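Local coordinates for protein pyruvate kinase (Toxoplasma gondii, PDB 3GG8) that probably catalyses the last step of glycolysis, transferring phosphate from phosphoenolpyruvate to ADP to give pyruvate and ATP, at residues I107-I118 and L134-Y145; Y376-V387 and I426-P434. One frame throughout, in Å; residues are numbered along the deposited sequence.

Interaction 1 (I107-I118 and L134-Y145)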
loop_
_atom_site.group_PDB
_atom_site.type_symbol
_atom_site.label_atom_id
_atom_site.label_comp_id
_atom_site.label_asym_id
_atom_site.label_seq_id
_atom_site.Cartn_x
_atom_site.Cartn_y
_atom_site.Cartn_z
ATOM N N ILE C 107 25.086 -34.106 -29.223
ATOM C CA ILE C 107 25.476 -35.469 -28.869
ATOM C C ILE C 107 24.528 -36.406 -29.598
ATOM O O ILE C 107 23.314 -36.174 -29.610
ATOM C CB ILE C 107 25.447 -35.744 -27.352
ATOM C CG1 ILE C 107 26.348 -34.746 -26.621
ATOM C CG2 ILE C 107 25.906 -37.175 -27.066
ATOM C CD1 ILE C 107 26.186 -34.710 -25.111
ATOM N N ARG C 108 25.092 -37.446 -30.212
ATOM C CA ARG C 108 24.294 -38.415 -30.955
ATOM C C ARG C 108 24.743 -39.850 -30.704
ATOM O O ARG C 108 25.915 -40.109 -30.389
ATOM C CB ARG C 108 24.315 -38.084 -32.464
ATOM C CG ARG C 108 23.202 -37.130 -32.885
ATOM C CD ARG C 108 23.364 -36.621 -34.308
ATOM N NE ARG C 108 22.104 -36.722 -35.064
ATOM C CZ ARG C 108 21.064 -35.893 -34.956
ATOM N NH1 ARG C 108 19.975 -36.106 -35.694
ATOM N NH2 ARG C 108 21.096 -34.861 -34.113
ATOM N N THR C 109 23.803 -40.782 -30.833
ATOM C CA THR C 109 24.144 -42.209 -30.859
ATOM C C THR C 109 24.831 -42.536 -32.189
ATOM O O THR C 109 24.789 -41.748 -33.127
ATOM C CB THR C 109 22.914 -43.128 -30.684
ATOM O OG1 THR C 109 22.020 -42.951 -31.787
ATOM C CG2 THR C 109 22.165 -42.819 -29.389
ATOM N N GLY C 110 25.475 -43.694 -32.261
ATOM C CA GLY C 110 26.111 -44.119 -33.498
ATOM C C GLY C 110 25.224 -44.974 -34.382
ATOM O O GLY C 110 23.990 -44.876 -34.338
ATOM N N PHE C 111 25.866 -45.826 -35.175
ATOM C CA PHE C 111 25.182 -46.643 -36.174
ATOM C C PHE C 111 24.798 -48.014 -35.635
ATOM O O PHE C 111 25.451 -48.532 -34.743
ATOM C CB PHE C 111 26.048 -46.770 -37.434
ATOM C CG PHE C 111 26.292 -45.457 -38.125
ATOM C CD1 PHE C 111 25.327 -44.911 -38.965
ATOM C CD2 PHE C 111 27.478 -44.755 -37.917
ATOM C CE1 PHE C 111 25.541 -43.690 -39.597
ATOM C CE2 PHE C 111 27.708 -43.530 -38.548
ATOM C CZ PHE C 111 26.740 -42.997 -39.390
ATOM N N LEU C 112 23.727 -48.574 -36.191
ATOM C CA LEU C 112 23.188 -49.866 -35.782
ATOM C C LEU C 112 23.387 -50.921 -36.878
ATOM O O LEU C 112 23.419 -50.602 -38.068
ATOM C CB LEU C 112 21.700 -49.728 -35.411
ATOM C CG LEU C 112 21.391 -48.936 -34.126
ATOM C CD1 LEU C 112 19.898 -48.650 -33.954
ATOM C CD2 LEU C 112 21.955 -49.649 -32.889
ATOM N N LYS C 113 23.528 -52.177 -36.474
ATOM C CA LYS C 113 23.699 -53.244 -37.445
ATOM C C LYS C 113 22.551 -53.220 -38.448
ATOM O O LYS C 113 21.381 -53.036 -38.068
ATOM C CB LYS C 113 23.822 -54.620 -36.781
ATOM C CG LYS C 113 24.723 -55.540 -37.584
ATOM C CD LYS C 113 24.504 -57.000 -37.297
ATOM C CE LYS C 113 24.714 -57.808 -38.567
ATOM N NZ LYS C 113 24.255 -59.214 -38.400
ATOM N N ASP C 114 22.907 -53.365 -39.728
ATOM C CA ASP C 114 21.947 -53.338 -40.842
ATOM C C ASP C 114 20.978 -52.144 -40.822
ATOM O O ASP C 114 19.891 -52.218 -41.397
ATOM C CB ASP C 114 21.185 -54.672 -40.916
ATOM C CG ASP C 114 22.092 -55.842 -41.256
ATOM O OD1 ASP C 114 22.028 -56.870 -40.551
ATOM O OD2 ASP C 114 22.875 -55.728 -42.222
ATOM N N HIS C 115 21.380 -51.045 -40.177
ATOM C CA HIS C 115 20.524 -49.855 -39.984
ATOM C C HIS C 115 19.185 -50.186 -39.295
ATOM O O HIS C 115 18.248 -49.376 -39.295
ATOM C CB HIS C 115 20.302 -49.098 -41.312
ATOM C CG HIS C 115 21.564 -48.859 -42.081
ATOM N ND1 HIS C 115 22.334 -47.726 -41.917
ATOM C CD2 HIS C 115 22.210 -49.626 -42.993
ATOM C CE1 HIS C 115 23.397 -47.804 -42.697
ATOM N NE2 HIS C 115 23.346 -48.947 -43.362
ATOM N N LYS C 116 19.118 -51.374 -38.702
ATOM C CA LYS C 116 17.894 -51.876 -38.096
ATOM C C LYS C 116 17.765 -51.339 -36.681
ATOM O O LYS C 116 18.701 -51.465 -35.886
ATOM C CB LYS C 116 17.893 -53.407 -38.079
ATOM N N PRO C 117 16.599 -50.757 -36.351
ATOM C CA PRO C 117 16.376 -50.233 -35.005
ATOM C C PRO C 117 16.403 -51.344 -33.956
ATOM O O PRO C 117 16.144 -52.514 -34.267
ATOM C CB PRO C 117 14.975 -49.611 -35.094
ATOM C CG PRO C 117 14.739 -49.401 -36.562
ATOM C CD PRO C 117 15.415 -50.567 -37.206
ATOM N N ILE C 118 16.739 -50.969 -32.725
ATOM C CA ILE C 118 16.877 -51.928 -31.630
ATOM C C ILE C 118 15.879 -51.624 -30.520
ATOM O O ILE C 118 15.627 -50.466 -30.192
ATOM C CB ILE C 118 18.331 -51.979 -31.057
ATOM C CG1 ILE C 118 18.787 -50.594 -30.576
ATOM C CG2 ILE C 118 19.290 -52.522 -32.101
ATOM C CD1 ILE C 118 19.913 -50.620 -29.556
ATOM N N LEU C 134 32.074 -48.031 -33.925
ATOM C CA LEU C 134 31.396 -49.238 -33.458
ATOM C C LEU C 134 29.985 -49.282 -34.033
ATOM O O LEU C 134 29.192 -48.359 -33.835
ATOM C CB LEU C 134 31.361 -49.253 -31.916
ATOM C CG LEU C 134 30.959 -50.436 -31.010
ATOM C CD1 LEU C 134 29.523 -50.912 -31.231
ATOM C CD2 LEU C 134 31.955 -51.592 -31.081
ATOM N N ILE C 135 29.695 -50.356 -34.759
ATOM C CA ILE C 135 28.357 -50.610 -35.292
ATOM C C ILE C 135 27.537 -51.273 -34.181
ATOM O O ILE C 135 27.842 -52.394 -33.758
ATOM C CB ILE C 135 28.415 -51.508 -36.569
ATOM C CG1 ILE C 135 29.313 -50.883 -37.659
ATOM C CG2 ILE C 135 27.011 -51.835 -37.079
ATOM C CD1 ILE C 135 28.917 -49.447 -38.104
ATOM N N GLY C 136 26.516 -50.571 -33.702
ATOM C CA GLY C 136 25.768 -50.987 -32.526
ATOM C C GLY C 136 24.816 -52.162 -32.681
ATOM O O GLY C 136 24.502 -52.583 -33.792
ATOM N N ASP C 137 24.377 -52.703 -31.547
ATOM C CA ASP C 137 23.307 -53.702 -31.492
ATOM C C ASP C 137 22.506 -53.502 -30.202
ATOM O O ASP C 137 22.664 -52.476 -29.541
ATOM C CB ASP C 137 23.856 -55.129 -31.614
ATOM C CG ASP C 137 24.862 -55.473 -30.526
ATOM O OD1 ASP C 137 25.987 -55.890 -30.874
ATOM O OD2 ASP C 137 24.534 -55.349 -29.327
ATOM N N GLU C 138 21.665 -54.475 -29.842
ATOM C CA GLU C 138 20.750 -54.317 -28.706
ATOM C C GLU C 138 21.485 -54.127 -27.377
ATOM O O GLU C 138 20.960 -53.477 -26.476
ATOM C CB GLU C 138 19.768 -55.495 -28.612
ATOM C CG GLU C 138 18.450 -55.154 -27.906
ATOM C CD GLU C 138 17.495 -56.338 -27.797
ATOM O OE1 GLU C 138 16.862 -56.494 -26.731
ATOM O OE2 GLU C 138 17.372 -57.110 -28.771
ATOM N N THR C 139 22.695 -54.679 -27.270
ATOM C CA THR C 139 23.471 -54.655 -26.027
ATOM C C THR C 139 24.452 -53.470 -25.897
ATOM O O THR C 139 24.627 -52.933 -24.798
ATOM C CB THR C 139 24.267 -55.956 -25.842
ATOM O OG1 THR C 139 25.494 -55.884 -26.582
ATOM C CG2 THR C 139 23.441 -57.181 -26.286
ATOM N N THR C 140 25.109 -53.096 -27.000
ATOM C CA THR C 140 26.100 -52.011 -26.993
ATOM C C THR C 140 25.911 -51.004 -28.136
ATOM O O THR C 140 25.700 -51.390 -29.279
ATOM C CB THR C 140 27.583 -52.543 -26.908
ATOM O OG1 THR C 140 28.482 -51.661 -27.599
ATOM C CG2 THR C 140 27.732 -53.942 -27.474
ATOM N N ILE C 141 25.974 -49.713 -27.808
ATOM C CA ILE C 141 25.892 -48.642 -28.807
ATOM C C ILE C 141 27.030 -47.619 -28.667
ATOM O O ILE C 141 27.704 -47.568 -27.632
ATOM C CB ILE C 141 24.485 -47.921 -28.818
ATOM C CG1 ILE C 141 24.236 -47.108 -27.546
ATOM C CG2 ILE C 141 23.342 -48.921 -29.066
ATOM C CD1 ILE C 141 23.076 -46.105 -27.686
ATOM N N ALA C 142 27.231 -46.808 -29.707
ATOM C CA ALA C 142 28.250 -45.751 -29.705
ATOM C C ALA C 142 27.634 -44.377 -29.481
ATOM O O ALA C 142 26.469 -44.151 -29.813
ATOM C CB ALA C 142 29.023 -45.771 -30.989
ATOM N N CYS C 143 28.429 -43.471 -28.913
ATOM C CA CYS C 143 28.020 -42.095 -28.627
ATOM C C CYS C 143 29.095 -41.123 -29.132
ATOM O O CYS C 143 30.283 -41.346 -28.905
ATOM C CB CYS C 143 27.789 -41.933 -27.121
ATOM S SG CYS C 143 27.714 -40.239 -26.497
ATOM N N SER C 144 28.679 -40.050 -29.805
ATOM C CA SER C 144 29.613 -39.111 -30.455
ATOM C C SER C 144 30.476 -38.304 -29.488
ATOM O O SER C 144 31.498 -37.731 -29.883
ATOM C CB SER C 144 28.847 -38.152 -31.356
ATOM O OG SER C 144 28.001 -37.331 -30.578
ATOM N N TYR C 145 30.046 -38.266 -28.227
ATOM C CA TYR C 145 30.651 -37.442 -27.197
ATOM C C TYR C 145 31.751 -38.211 -26.470
ATOM O O TYR C 145 31.480 -39.041 -25.604
ATOM C CB TYR C 145 29.551 -36.948 -26.253
ATOM C CG TYR C 145 30.005 -36.130 -25.067
ATOM C CD1 TYR C 145 29.454 -36.355 -23.800
ATOM C CD2 TYR C 145 30.964 -35.112 -25.202
ATOM C CE1 TYR C 145 29.860 -35.606 -22.692
ATOM C CE2 TYR C 145 31.380 -34.360 -24.096
ATOM C CZ TYR C 145 30.823 -34.619 -22.848
ATOM O OH TYR C 145 31.206 -33.892 -21.758
HETATM O O HOH W 1 28.639 -45.843 -34.809
#
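I118 packs on D137, E138 and I141 at one end of this contact, and I107 packs on C143 and Y145 at the other. Both segments belong to the B domain, the small β-rich module that pyruvate kinases insert between the third strand and third helix of the TIM barrel; here it falls between barrel strands 97-101 and 224-227. I118 CG1 sits between its backbone N and carbonyl carbon (chi1 57°), which carries CD1 inward to lie 3.3 Å from D137 O and against I141 CG2. Its other branch, CG2, faces the D137-E138 peptide. I141 in turn spreads its own branches along 107-118: CG2 also meets L112 CD2, and CD1 reaches T109 CG2. I107 has CG2 anti to its backbone N, and that methyl meets both C143 SG, at 3.6 Å, and Y145 CB, while CD1 approaches the Y145 ring obliquely. I135 packs along F111-K113: its CG2 lies 3.6 Å from K113 N and its CD1 touches F111 CB. The backbones are joined by isolated bridges, T109 with C143 and L112 with G136. L112 is straddled by two bonds, from G136 N to F111 O and from K113 N to G136 O (2.9 Å). Beside the first bridge, S144 grips R108 twice, its OG accepting from R108 N at 2.9 Å (159° at the hydrogen) and its N donating to R108 O. G110 N reaches A142 O from well above the carbonyl plane, 49° out of it. T109 OG1 turns elsewhere, to K191 N. Between the G110-A142 and F111-G136 bonds, one water accepts from F111 N and donates to L134 O, each at 2.8 Å.

Interaction 2 (Y376-V387 and I426-P434)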
loop_
_atom_site.group_PDB
_atom_site.type_symbol
_atom_site.label_atom_id
_atom_site.label_comp_id
_atom_site.label_asym_id
_atom_site.label_seq_id
_atom_site.Cartn_x
_atom_site.Cartn_y
_atom_site.Cartn_z
ATOM N N TYR C 376 -2.804 -4.295 -15.821
ATOM C CA TYR C 376 -1.728 -3.329 -16.076
ATOM C C TYR C 376 -1.338 -2.467 -14.858
ATOM O O TYR C 376 -0.143 -2.241 -14.630
ATOM C CB TYR C 376 -2.024 -2.469 -17.320
ATOM C CG TYR C 376 -1.937 -3.235 -18.624
ATOM C CD1 TYR C 376 -0.710 -3.725 -19.085
ATOM C CD2 TYR C 376 -3.078 -3.479 -19.401
ATOM C CE1 TYR C 376 -0.614 -4.442 -20.286
ATOM C CE2 TYR C 376 -2.994 -4.201 -20.611
ATOM C CZ TYR C 376 -1.758 -4.679 -21.041
ATOM O OH TYR C 376 -1.647 -5.391 -22.216
ATOM N N PRO C 377 -2.332 -1.973 -14.081
ATOM C CA PRO C 377 -1.990 -1.315 -12.809
ATOM C C PRO C 377 -1.210 -2.205 -11.828
ATOM O O PRO C 377 -0.282 -1.719 -11.170
ATOM C CB PRO C 377 -3.361 -0.947 -12.222
ATOM C CG PRO C 377 -4.262 -0.848 -13.401
ATOM C CD PRO C 377 -3.787 -1.933 -14.330
ATOM N N ALA C 378 -1.578 -3.485 -11.740
ATOM C CA ALA C 378 -0.931 -4.426 -10.816
ATOM C C ALA C 378 0.396 -4.979 -11.345
ATOM O O ALA C 378 1.202 -5.510 -10.584
ATOM C CB ALA C 378 -1.881 -5.561 -10.440
ATOM N N LEU C 379 0.619 -4.860 -12.649
ATOM C CA LEU C 379 1.911 -5.209 -13.228
ATOM C C LEU C 379 2.887 -4.049 -13.037
ATOM O O LEU C 379 4.053 -4.257 -12.686
ATOM C CB LEU C 379 1.768 -5.556 -14.710
ATOM C CG LEU C 379 2.437 -6.849 -15.193
ATOM C CD1 LEU C 379 2.104 -7.077 -16.669
ATOM C CD2 LEU C 379 3.962 -6.866 -14.963
ATOM N N TYR C 380 2.395 -2.830 -13.264
ATOM C CA TYR C 380 3.192 -1.626 -13.057
ATOM C C TYR C 380 3.702 -1.501 -11.612
ATOM O O TYR C 380 4.882 -1.214 -11.393
ATOM C CB TYR C 380 2.420 -0.364 -13.463
ATOM C CG TYR C 380 3.169 0.890 -13.090
ATOM C CD1 TYR C 380 4.227 1.346 -13.873
ATOM C CD2 TYR C 380 2.855 1.597 -11.929
ATOM C CE1 TYR C 380 4.939 2.485 -13.523
ATOM C CE2 TYR C 380 3.561 2.734 -11.574
ATOM C CZ TYR C 380 4.601 3.167 -12.379
ATOM O OH TYR C 380 5.306 4.289 -12.043
ATOM N N ARG C 381 2.812 -1.711 -10.642
ATOM C CA ARG C 381 3.173 -1.628 -9.224
ATOM C C ARG C 381 4.035 -2.811 -8.768
ATOM O O ARG C 381 4.801 -2.685 -7.810
ATOM C CB ARG C 381 1.924 -1.483 -8.344
ATOM N N ALA C 382 3.910 -3.945 -9.458
ATOM C CA ALA C 382 4.764 -5.118 -9.220
ATOM C C ALA C 382 6.214 -4.863 -9.636
ATOM O O ALA C 382 7.143 -5.350 -8.989
ATOM C CB ALA C 382 4.217 -6.339 -9.938
ATOM N N MET C 383 6.392 -4.102 -10.716
ATOM C CA MET C 383 7.716 -3.680 -11.185
ATOM C C MET C 383 8.338 -2.584 -10.307
ATOM O O MET C 383 9.563 -2.489 -10.203
ATOM C CB MET C 383 7.634 -3.207 -12.637
ATOM C CG MET C 383 8.954 -3.276 -13.401
ATOM S SD MET C 383 9.639 -4.940 -13.572
ATOM C CE MET C 383 8.363 -5.801 -14.503
ATOM N N CYS C 384 7.493 -1.757 -9.692
ATOM C CA CYS C 384 7.951 -0.703 -8.783
ATOM C C CYS C 384 8.458 -1.268 -7.453
ATOM O O CYS C 384 9.371 -0.706 -6.839
ATOM C CB CYS C 384 6.838 0.319 -8.535
ATOM S SG CYS C 384 6.540 1.443 -9.915
ATOM N N LEU C 385 7.857 -2.375 -7.022
ATOM C CA LEU C 385 8.269 -3.068 -5.803
ATOM C C LEU C 385 9.441 -4.029 -6.049
ATOM O O LEU C 385 10.056 -4.521 -5.102
ATOM C CB LEU C 385 7.081 -3.813 -5.187
ATOM N N ALA C 386 9.743 -4.284 -7.321
ATOM C CA ALA C 386 10.850 -5.163 -7.708
ATOM C C ALA C 386 12.118 -4.387 -8.080
ATOM O O ALA C 386 13.228 -4.918 -7.976
ATOM C CB ALA C 386 10.428 -6.078 -8.850
ATOM N N VAL C 387 11.946 -3.139 -8.519
ATOM C CA VAL C 387 13.068 -2.262 -8.873
ATOM C C VAL C 387 12.997 -0.965 -8.063
ATOM O O VAL C 387 14.020 -0.369 -7.723
ATOM C CB VAL C 387 13.098 -1.921 -10.395
ATOM C CG1 VAL C 387 14.464 -1.382 -10.795
ATOM C CG2 VAL C 387 12.757 -3.138 -11.246
ATOM N N ILE C 426 10.294 2.009 -20.983
ATOM C CA ILE C 426 8.836 2.212 -20.899
ATOM C C ILE C 426 8.106 0.869 -21.048
ATOM O O ILE C 426 7.201 0.542 -20.264
ATOM C CB ILE C 426 8.363 3.226 -21.961
ATOM C CG1 ILE C 426 8.936 4.617 -21.647
ATOM C CG2 ILE C 426 6.834 3.252 -22.073
ATOM C CD1 ILE C 426 8.813 5.566 -22.768
ATOM N N ALA C 427 8.524 0.084 -22.043
ATOM C CA ALA C 427 7.933 -1.225 -22.287
ATOM C C ALA C 427 7.987 -2.094 -21.024
ATOM O O ALA C 427 7.015 -2.774 -20.688
ATOM C CB ALA C 427 8.629 -1.912 -23.446
ATOM N N LYS C 428 9.135 -2.054 -20.347
ATOM C CA LYS C 428 9.366 -2.731 -19.059
ATOM C C LYS C 428 8.202 -2.549 -18.072
ATOM O O LYS C 428 7.893 -3.443 -17.284
ATOM C CB LYS C 428 10.665 -2.180 -18.462
ATOM C CG LYS C 428 11.173 -2.854 -17.216
ATOM C CD LYS C 428 12.427 -2.152 -16.727
ATOM C CE LYS C 428 12.653 -2.408 -15.246
ATOM N NZ LYS C 428 14.082 -2.246 -14.856
ATOM N N TYR C 429 7.552 -1.388 -18.128
ATOM C CA TYR C 429 6.447 -1.076 -17.209
ATOM C C TYR C 429 5.081 -1.511 -17.720
ATOM O O TYR C 429 4.084 -1.256 -17.071
ATOM C CB TYR C 429 6.497 0.388 -16.746
ATOM C CG TYR C 429 7.653 0.567 -15.806
ATOM C CD1 TYR C 429 7.539 0.181 -14.468
ATOM C CD2 TYR C 429 8.886 1.030 -16.258
ATOM C CE1 TYR C 429 8.601 0.287 -13.599
ATOM C CE2 TYR C 429 9.967 1.138 -15.387
ATOM C CZ TYR C 429 9.814 0.758 -14.060
ATOM O OH TYR C 429 10.860 0.843 -13.169
ATOM N N ARG C 430 5.064 -2.188 -18.879
ATOM C CA ARG C 430 3.841 -2.736 -19.479
ATOM C C ARG C 430 2.682 -1.720 -19.430
ATOM O O ARG C 430 1.696 -1.932 -18.717
ATOM C CB ARG C 430 3.439 -4.076 -18.817
ATOM C CG ARG C 430 4.427 -5.256 -18.988
ATOM C CD ARG C 430 4.448 -5.802 -20.425
ATOM N NE ARG C 430 5.322 -6.967 -20.611
ATOM C CZ ARG C 430 6.551 -6.917 -21.126
ATOM N NH1 ARG C 430 7.267 -8.034 -21.276
ATOM N NH2 ARG C 430 7.066 -5.758 -21.515
ATOM N N PRO C 431 2.811 -0.595 -20.162
ATOM C CA PRO C 431 1.697 0.351 -20.154
ATOM C C PRO C 431 0.548 -0.193 -20.996
ATOM O O PRO C 431 0.775 -0.907 -21.987
ATOM C CB PRO C 431 2.291 1.594 -20.817
ATOM C CG PRO C 431 3.354 1.048 -21.721
ATOM C CD PRO C 431 3.922 -0.134 -21.014
ATOM N N MET C 432 -0.670 0.119 -20.576
ATOM C CA MET C 432 -1.869 -0.206 -21.321
ATOM C C MET C 432 -1.883 0.504 -22.671
ATOM O O MET C 432 -2.451 -0.001 -23.628
ATOM C CB MET C 432 -3.099 0.180 -20.498
ATOM C CG MET C 432 -4.429 0.052 -21.233
ATOM S SD MET C 432 -5.722 -0.547 -20.144
ATOM C CE MET C 432 -5.985 0.888 -19.097
ATOM N N GLN C 433 -1.260 1.675 -22.743
ATOM C CA GLN C 433 -1.176 2.431 -23.993
ATOM C C GLN C 433 -0.125 1.829 -24.909
ATOM O O GLN C 433 0.934 1.375 -24.431
ATOM C CB GLN C 433 -0.813 3.904 -23.737
ATOM C CG GLN C 433 -1.807 4.714 -22.896
ATOM C CD GLN C 433 -1.751 4.374 -21.415
ATOM O OE1 GLN C 433 -0.700 3.992 -20.891
ATOM N NE2 GLN C 433 -2.893 4.497 -20.732
ATOM N N PRO C 434 -0.395 1.838 -26.236
ATOM C CA PRO C 434 0.607 1.480 -27.233
ATOM C C PRO C 434 1.837 2.371 -27.134
ATOM O O PRO C 434 1.715 3.548 -26.803
ATOM C CB PRO C 434 -0.109 1.767 -28.548
ATOM C CG PRO C 434 -1.548 1.619 -28.233
ATOM C CD PRO C 434 -1.679 2.188 -26.868
#
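Y429 lays its ring against Y380 and M383, joining helix 376-384 to the turn that follows helix 421-427 in the C-terminal α/β domain. A type I β turn runs from A427 to R430, and R430, with its positive phi, leaves the helical course. Followed outward, Y429 CB lies in the plane of the Y380 ring at its edge, 3.8 Å from Y380 CD1. CG is anti to the carbonyl carbon (chi1 -71°), which directs the ring toward Y380 and M383. CG and CD1 continue past CD1 and CE1 of Y380, with Y429 CD1 3.6 Å from Y380 CD1; the two ring planes are inclined at 55°, so the pair is oblique. CE1 passes on to M383, touching its CG at 3.6 Å, and CZ still skirts that atom. The tip leaves the contact: OH bonds to R399 and E395 on helix 393-407, while Y380 OH bonds to E403 there.

Towards the start of helix 376-384, L379 CD1 rests on R430 CG at 3.8 Å, and R430 NH1 continues to G340 O. At the other end of segment 376-387, V387 CG2 meets K428 NZ tip to tip, and that amine is held by E395 and V304 O. Y376 presents a ring face to the backbone of 426-434: M432 CA stands 4.0 Å from the ring centroid, only 13° off the normal, a CH-pi contact.

Interactions 1 and 2 occupy opposite sides of the chain's centre, with centres about 53 Å apart and nearest atoms about 33 Å apart, so neither can touch the other. They also follow in series along the sequence. The eight-stranded parallel barrel separates them: 107-118 with 134-145 lies in the inserted B domain, whereas 376-387 with 426-434 lies where the C-terminal domain meets the barrel, as its partners V304 and G340 attest. In pyruvate kinases the active site is in the cleft between the barrel and the B domain, which would place interaction 1 within the lid module and interaction 2 away from that cleft. No other subunit touches either contact.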